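Side-chain contacts in hyaluronidase (Thermobaculum terrenum, PDB 5DIY), which probably removes N-acetylglucosamine from O-GlcNAc-modified proteins by hydrolysis, as a family 84 glycoside hydrolase with a TIM-barrel catalytic domain: residues 94-97 with 98-102; 101-104 with 105-109; 183-186 with 187-190. One frame throughout, in Å; residues are numbered along the deposited sequence.

All three contacts are local and belong to one eight-stranded parallel barrel: interactions 1 and 2 lie on a helix of the outer layer, interaction 3 where a loop leads from helix 175-183 to strand 189-192. Interactions 1 and 2 follow one another along helix 93-108, their centres about 11 Å apart, and share Arg101 and Lys102; interaction 1 is regular helix, whereas interaction 2 holds the kink at Pro105. The centre of interaction 3 lies about 20 Å from that of interaction 1 and about 22 Å from that of interaction 2. Helix 137-153 touches side chains of all three. Interaction 3 comes closest to the sugar site: the Val190 side chain is about 11 Å from the bound NAG and from the side chain of Asp119, which binds N-acetylglucosamine.

Interaction 1 (94-97 with 98-102)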
loop_
_atom_site.group_PDB
_atom_site.type_symbol
_atom_site.label_atom_id
_atom_site.label_comp_id
_atom_site.label_asym_id
_atom_site.label_seq_id
_atom_site.Cartn_x
_atom_site.Cartn_y
_atom_site.Cartn_z
ATOM N N GLU C 94 21.706 -25.220 18.483
ATOM C CA GLU C 94 22.629 -24.105 18.223
ATOM C C GLU C 94 21.942 -22.895 17.559
ATOM O O GLU C 94 22.275 -21.749 17.867
ATOM C CB GLU C 94 23.809 -24.586 17.367
ATOM C CG GLU C 94 24.956 -23.589 17.239
ATOM C CD GLU C 94 26.154 -24.120 16.457
ATOM O OE1 GLU C 94 26.266 -25.352 16.255
ATOM O OE2 GLU C 94 26.998 -23.291 16.044
ATOM N N GLU C 95 20.987 -23.150 16.665
ATOM C CA GLU C 95 20.223 -22.076 16.010
ATOM C C GLU C 95 19.386 -21.265 17.002
ATOM O O GLU C 95 19.372 -20.034 16.930
ATOM C CB GLU C 95 19.319 -22.633 14.909
ATOM C CG GLU C 95 20.063 -23.168 13.696
ATOM C CD GLU C 95 20.451 -22.082 12.709
ATOM O OE1 GLU C 95 21.319 -21.245 13.030
ATOM O OE2 GLU C 95 19.893 -22.068 11.593
ATOM N N LEU C 96 18.695 -21.953 17.915
ATOM C CA LEU C 96 17.976 -21.298 19.019
ATOM C C LEU C 96 18.881 -20.344 19.793
ATOM O O LEU C 96 18.510 -19.195 20.041
ATOM C CB LEU C 96 17.388 -22.334 19.988
ATOM C CG LEU C 96 16.833 -21.839 21.336
ATOM C CD1 LEU C 96 15.700 -20.850 21.118
ATOM C CD2 LEU C 96 16.359 -23.010 22.180
ATOM N N GLU C 97 20.061 -20.831 20.174
ATOM C CA GLU C 97 21.025 -20.023 20.930
ATOM C C GLU C 97 21.441 -18.779 20.139
ATOM O O GLU C 97 21.575 -17.699 20.710
ATOM C CB GLU C 97 22.282 -20.828 21.298
ATOM C CG GLU C 97 22.069 -22.075 22.154
ATOM C CD GLU C 97 21.371 -21.806 23.473
ATOM O OE1 GLU C 97 21.586 -20.726 24.073
ATOM O OE2 GLU C 97 20.597 -22.683 23.918
ATOM N N THR C 98 21.634 -18.949 18.831
ATOM C CA THR C 98 22.003 -17.851 17.938
ATOM C C THR C 98 20.901 -16.779 17.861
ATOM O O THR C 98 21.198 -15.584 17.926
ATOM C CB THR C 98 22.364 -18.390 16.535
ATOM O OG1 THR C 98 23.485 -19.281 16.649
ATOM C CG2 THR C 98 22.706 -17.256 15.557
ATOM N N LEU C 99 19.641 -17.200 17.753
ATOM C CA LEU C 99 18.515 -16.253 17.750
ATOM C C LEU C 99 18.413 -15.506 19.083
ATOM O O LEU C 99 18.210 -14.290 19.101
ATOM C CB LEU C 99 17.193 -16.959 17.434
ATOM C CG LEU C 99 15.987 -16.031 17.176
ATOM C CD1 LEU C 99 15.173 -16.498 15.980
ATOM C CD2 LEU C 99 15.088 -15.896 18.397
ATOM N N ILE C 100 18.583 -16.234 20.189
ATOM C CA ILE C 100 18.546 -15.636 21.534
ATOM C C ILE C 100 19.691 -14.637 21.735
ATOM O O ILE C 100 19.508 -13.604 22.387
ATOM C CB ILE C 100 18.544 -16.721 22.648
ATOM C CG1 ILE C 100 17.247 -17.553 22.601
ATOM C CG2 ILE C 100 18.741 -16.112 24.037
ATOM C CD1 ILE C 100 15.980 -16.846 23.041
ATOM N N ARG C 101 20.854 -14.939 21.164
ATOM C CA ARG C 101 21.999 -14.025 21.196
ATOM C C ARG C 101 21.690 -12.741 20.413
ATOM O O ARG C 101 21.972 -11.637 20.883
ATOM C CB ARG C 101 23.235 -14.726 20.625
ATOM C CG ARG C 101 24.577 -14.151 21.060
ATOM C CD ARG C 101 25.756 -14.942 20.485
ATOM N NE ARG C 101 25.554 -16.393 20.596
ATOM C CZ ARG C 101 25.423 -17.261 19.586
ATOM N NH1 ARG C 101 25.504 -16.890 18.303
ATOM N NH2 ARG C 101 25.215 -18.545 19.868
ATOM N N LYS C 102 21.090 -12.896 19.233
ATOM C CA LYS C 102 20.693 -11.761 18.384
ATOM C C LYS C 102 19.735 -10.790 19.090
ATOM O O LYS C 102 19.906 -9.570 18.991
ATOM C CB LYS C 102 20.059 -12.278 17.078
ATOM C CG LYS C 102 19.569 -11.218 16.102
ATOM C CD LYS C 102 20.636 -10.183 15.783
ATOM C CE LYS C 102 20.307 -9.408 14.514
ATOM N NZ LYS C 102 20.496 -10.233 13.284
#
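Leu96 and Ile100, one turn apart, form the tightly packed side of this helical contact: their side chains run alongside each other in one direction, with Leu96 CD1 3.9 Å from Ile100 CG1. The Ile100 branch is set by its first torsion, which puts CG1 opposite the carbonyl carbon (chi1 -66°) and brings it back over the preceding turn, 3.3 Å from Leu96 O. That same oxygen accepts the hydrogen bond of Ile100 N at 3.0 Å. Thr98 is buried, and its OG1 lies 3.0 Å from Glu94 O, the acceptor for Thr98 N. Glu94 and Arg101 make up the looser, exposed side. A bend at chi3 (-44°) folds the Arg101 guanidinium back along the helix, so that Glu97 O lies 3.7 Å above its plane, displaced toward the rim, while Arg101 NH2 comes within 4.0 Å of Glu97 CB. No ion pair results, because Glu97 OE1 stays 6.0 Å from Arg101 NH2; the carboxylate turns instead to a salt bridge with Arg151. Buried Glu95 is held by Arg53 and by the backbone N of Val89. In the beta-alpha-beta unit formed with strands 77-82 and 113-117, Leu96 and Ile100 face helix 137-153, while Leu99 touches both Phe144 of that helix and Ile82 of strand 77-82.

Interaction 2 (101-104 with 105-109)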
loop_
_atom_site.group_PDB
_atom_site.type_symbol
_atom_site.label_atom_id
_atom_site.label_comp_id
_atom_site.label_asym_id
_atom_site.label_seq_id
_atom_site.Cartn_x
_atom_site.Cartn_y
_atom_site.Cartn_z
ATOM N N ARG C 101 20.854 -14.939 21.164
ATOM C CA ARG C 101 21.999 -14.025 21.196
ATOM C C ARG C 101 21.690 -12.741 20.413
ATOM O O ARG C 101 21.972 -11.637 20.883
ATOM C CB ARG C 101 23.235 -14.726 20.625
ATOM C CG ARG C 101 24.577 -14.151 21.060
ATOM C CD ARG C 101 25.756 -14.942 20.485
ATOM N NE ARG C 101 25.554 -16.393 20.596
ATOM C CZ ARG C 101 25.423 -17.261 19.586
ATOM N NH1 ARG C 101 25.504 -16.890 18.303
ATOM N NH2 ARG C 101 25.215 -18.545 19.868
ATOM N N LYS C 102 21.090 -12.896 19.233
ATOM C CA LYS C 102 20.693 -11.761 18.384
ATOM C C LYS C 102 19.735 -10.790 19.090
ATOM O O LYS C 102 19.906 -9.570 18.991
ATOM C CB LYS C 102 20.059 -12.278 17.078
ATOM C CG LYS C 102 19.569 -11.218 16.102
ATOM C CD LYS C 102 20.636 -10.183 15.783
ATOM C CE LYS C 102 20.307 -9.408 14.514
ATOM N NZ LYS C 102 20.496 -10.233 13.284
ATOM N N ILE C 103 18.738 -11.333 19.792
ATOM C CA ILE C 103 17.723 -10.508 20.464
ATOM C C ILE C 103 18.106 -10.028 21.876
ATOM O O ILE C 103 17.426 -9.157 22.416
ATOM C CB ILE C 103 16.324 -11.191 20.491
ATOM C CG1 ILE C 103 16.291 -12.435 21.386
ATOM C CG2 ILE C 103 15.882 -11.556 19.077
ATOM C CD1 ILE C 103 14.908 -12.758 21.901
ATOM N N THR C 104 19.173 -10.582 22.465
ATOM C CA THR C 104 19.572 -10.233 23.840
ATOM C C THR C 104 19.775 -8.726 24.076
ATOM O O THR C 104 19.255 -8.206 25.059
ATOM C CB THR C 104 20.811 -11.040 24.309
ATOM O OG1 THR C 104 20.435 -12.410 24.488
ATOM C CG2 THR C 104 21.368 -10.521 25.634
ATOM N N PRO C 105 20.516 -8.025 23.188
ATOM C CA PRO C 105 20.624 -6.557 23.345
ATOM C C PRO C 105 19.267 -5.845 23.492
ATOM O O PRO C 105 19.152 -4.898 24.271
ATOM C CB PRO C 105 21.329 -6.114 22.061
ATOM C CG PRO C 105 22.119 -7.305 21.625
ATOM C CD PRO C 105 21.359 -8.520 22.080
ATOM N N PHE C 106 18.249 -6.332 22.778
ATOM C CA PHE C 106 16.894 -5.782 22.879
ATOM C C PHE C 106 16.231 -6.129 24.204
ATOM O O PHE C 106 15.588 -5.270 24.813
ATOM C CB PHE C 106 16.035 -6.217 21.687
ATOM C CG PHE C 106 16.560 -5.715 20.380
ATOM C CD1 PHE C 106 16.306 -4.412 19.984
ATOM C CD2 PHE C 106 17.358 -6.521 19.573
ATOM C CE1 PHE C 106 16.813 -3.923 18.793
ATOM C CE2 PHE C 106 17.874 -6.036 18.379
ATOM C CZ PHE C 106 17.603 -4.733 17.989
ATOM N N LEU C 107 16.417 -7.366 24.664
ATOM C CA LEU C 107 15.931 -7.779 25.987
ATOM C C LEU C 107 16.525 -6.898 27.092
ATOM O O LEU C 107 15.807 -6.448 27.980
ATOM C CB LEU C 107 16.245 -9.257 26.258
ATOM C CG LEU C 107 15.623 -10.308 25.330
ATOM C CD1 LEU C 107 16.165 -11.686 25.674
ATOM C CD2 LEU C 107 14.103 -10.297 25.403
ATOM N N GLU C 108 17.826 -6.626 26.997
ATOM C CA GLU C 108 18.533 -5.778 27.970
ATOM C C GLU C 108 18.157 -4.288 27.896
ATOM O O GLU C 108 18.309 -3.568 28.888
ATOM C CB GLU C 108 20.046 -5.933 27.804
ATOM C CG GLU C 108 20.561 -7.334 28.121
ATOM C CD GLU C 108 22.011 -7.559 27.715
ATOM O OE1 GLU C 108 22.642 -6.637 27.152
ATOM O OE2 GLU C 108 22.525 -8.675 27.964
ATOM N N MET C 109 17.687 -3.826 26.733
ATOM C CA MET C 109 17.181 -2.446 26.581
ATOM C C MET C 109 15.701 -2.273 26.967
ATOM O O MET C 109 15.173 -1.163 26.891
ATOM C CB MET C 109 17.420 -1.941 25.156
ATOM C CG MET C 109 18.873 -1.610 24.877
ATOM S SD MET C 109 19.142 -1.002 23.204
ATOM C CE MET C 109 18.907 -2.478 22.218
#
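Leu107 N donates to Ile103 O at 3.0 Å and Glu108 N to Thr104 O at 2.9 Å; these two bonds are straight helical ones, but the turn before them is kinked. Pro105 has no N-H to offer, and its CD lies 3.4 Å from Arg101 O, where a helical donor would otherwise come. Phe106 N lacks the helical bond to Lys102 O and has only a weak one to Ile103 O, bent to 123°. Ile103 O thus receives two donors, and it lies at the edge of the Phe106 ring, in the ring plane and 3.9 Å from Phe106 CD2. Among the side chains, Ile103 CG1 takes the crowded position between backbone N and carbonyl carbon (chi1 68°), and the Ile103 and Leu107 side chains cross at an angle, with Ile103 CD1 4.1 Å from Leu107 CD1. On the exposed side Thr104 CG2 meets Glu108 OE2 at 3.2 Å, while Thr104 OG1 is hydrogen-bonded to Ile100 O. With a glycine in place of Pro105, the ring carbon against Arg101 O would be gone and the kinked turn would probably be freer to flex. Around the contact, Pro105 rests on helix 58-73, Ile103 and Leu107 on Leu152 of helix 137-153, and Phe106 stacks on Phe80 of strand 77-82 while meeting Phe64 edge-to-face.

Interaction 3 (183-186 with 187-190); sequences RLPK and NIDV
Pro185 O is gripped from two sources: Ile188 N donates to it at 3.1 Å with an N-H...O angle of 158°, and Arg216 adds a weak hydrogen bond from NH1, which also binds Ile188 O, while its NH2 binds Leu184 O. Ile188 N approaches from above the carbonyl plane of Pro185, 43° out of it. The bond closes a type I beta turn from Pro185 to Ile188, with Lys186 and Asn187 at its exposed corners.

Under the turn the contact is apolar. Pro185 and Ile188 pack flank to flank, the end of the isoleucine against the CD and CG carbons of the proline: Ile188 CD1 is 4.0 Å from Pro185 CD and 4.2 Å from Pro185 CG. The extended isoleucine chain, with CG1 opposite the carbonyl carbon (chi1 -65°), carries Ile188 CD1 there, and also to 4.2 Å from Leu184 CD2. The other leucine branch crosses Val190 at an angle, Leu184 CD1 lying 3.7 Å from Val190 CG2. Leu184, the first residue beyond helix 175-183, thus meets Ile188 of the turn with one methyl and Val190 of strand 189-192 with the other. Helix 137-153 covers this patch with Leu145 and Leu149, strand 160-164 flanks it with Ile161 and Met163, and backbone bonds of Asp189 to these two and of Val190 to Thr219 set the strand between its two parallel neighbours. The arrangement is an alpha-to-beta loop of the TIM barrel, at the N-terminal end of a strand, whereas the catalytic residues of this fold gather at the C-terminal ends.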
loop_
_atom_site.group_PDB
_atom_site.type_symbol
_atom_site.label_atom_id
_atom_site.label_comp_id
_atom_site.label_asym_id
_atom_site.label_seq_id
_atom_site.Cartn_x
_atom_site.Cartn_y
_atom_site.Cartn_z
ATOM N N ARG C 183 -0.752 -26.486 18.110
ATOM C CA ARG C 183 0.592 -26.686 18.688
ATOM C C ARG C 183 1.301 -25.440 19.215
ATOM O O ARG C 183 2.216 -25.570 20.030
ATOM C CB ARG C 183 1.491 -27.382 17.669
ATOM C CG ARG C 183 0.939 -28.724 17.213
ATOM C CD ARG C 183 2.033 -29.715 16.885
ATOM N NE ARG C 183 1.466 -31.016 16.525
ATOM C CZ ARG C 183 2.147 -32.162 16.452
ATOM N NH1 ARG C 183 3.455 -32.212 16.710
ATOM N NH2 ARG C 183 1.506 -33.278 16.115
ATOM N N LEU C 184 0.918 -24.247 18.754
ATOM C CA LEU C 184 1.452 -23.010 19.340
ATOM C C LEU C 184 0.794 -22.738 20.688
ATOM O O LEU C 184 -0.425 -22.716 20.760
ATOM C CB LEU C 184 1.206 -21.783 18.444
ATOM C CG LEU C 184 2.111 -21.545 17.240
ATOM C CD1 LEU C 184 1.614 -20.326 16.481
ATOM C CD2 LEU C 184 3.560 -21.347 17.660
ATOM N N PRO C 185 1.593 -22.492 21.748
ATOM C CA PRO C 185 1.022 -21.984 23.006
ATOM C C PRO C 185 0.098 -20.787 22.759
ATOM O O PRO C 185 0.423 -19.922 21.938
ATOM C CB PRO C 185 2.256 -21.562 23.811
ATOM C CG PRO C 185 3.354 -22.429 23.299
ATOM C CD PRO C 185 3.046 -22.722 21.857
ATOM N N LYS C 186 -1.033 -20.748 23.464
ATOM C CA LYS C 186 -2.155 -19.851 23.120
ATOM C C LYS C 186 -1.807 -18.368 23.182
ATOM O O LYS C 186 -2.386 -17.570 22.446
ATOM C CB LYS C 186 -3.377 -20.094 24.024
ATOM C CG LYS C 186 -3.963 -21.497 24.005
ATOM C CD LYS C 186 -4.519 -21.911 22.651
ATOM C CE LYS C 186 -5.124 -23.308 22.719
ATOM N NZ LYS C 186 -4.830 -24.110 21.499
ATOM N N ASN C 187 -0.874 -18.007 24.057
ATOM C CA ASN C 187 -0.482 -16.616 24.244
ATOM C C ASN C 187 0.568 -16.098 23.245
ATOM O O ASN C 187 0.943 -14.928 23.309
ATOM C CB ASN C 187 -0.024 -16.406 25.691
ATOM C CG ASN C 187 -1.139 -16.686 26.702
ATOM O OD1 ASN C 187 -2.327 -16.479 26.427
ATOM N ND2 ASN C 187 -0.755 -17.147 27.885
ATOM N N ILE C 188 1.044 -16.961 22.341
ATOM C CA ILE C 188 1.813 -16.522 21.181
ATOM C C ILE C 188 0.817 -15.952 20.169
ATOM O O ILE C 188 -0.133 -16.634 19.769
ATOM C CB ILE C 188 2.649 -17.668 20.561
ATOM C CG1 ILE C 188 3.711 -18.123 21.576
ATOM C CG2 ILE C 188 3.279 -17.221 19.236
ATOM C CD1 ILE C 188 4.686 -19.175 21.085
ATOM N N ASP C 189 1.018 -14.694 19.792
ATOM C CA ASP C 189 0.139 -14.019 18.833
ATOM C C ASP C 189 0.471 -14.472 17.413
ATOM O O ASP C 189 1.612 -14.828 17.126
ATOM C CB ASP C 189 0.258 -12.499 18.971
ATOM C CG ASP C 189 -0.496 -11.961 20.179
ATOM O OD1 ASP C 189 -1.707 -12.213 20.288
ATOM O OD2 ASP C 189 0.113 -11.272 21.018
ATOM N N VAL C 190 -0.535 -14.474 16.537
ATOM C CA VAL C 190 -0.370 -14.958 15.161
ATOM C C VAL C 190 -0.918 -13.943 14.161
ATOM O O VAL C 190 -2.088 -13.563 14.225
ATOM C CB VAL C 190 -1.057 -16.324 14.949
ATOM C CG1 VAL C 190 -0.944 -16.776 13.493
ATOM C CG2 VAL C 190 -0.448 -17.364 15.882
#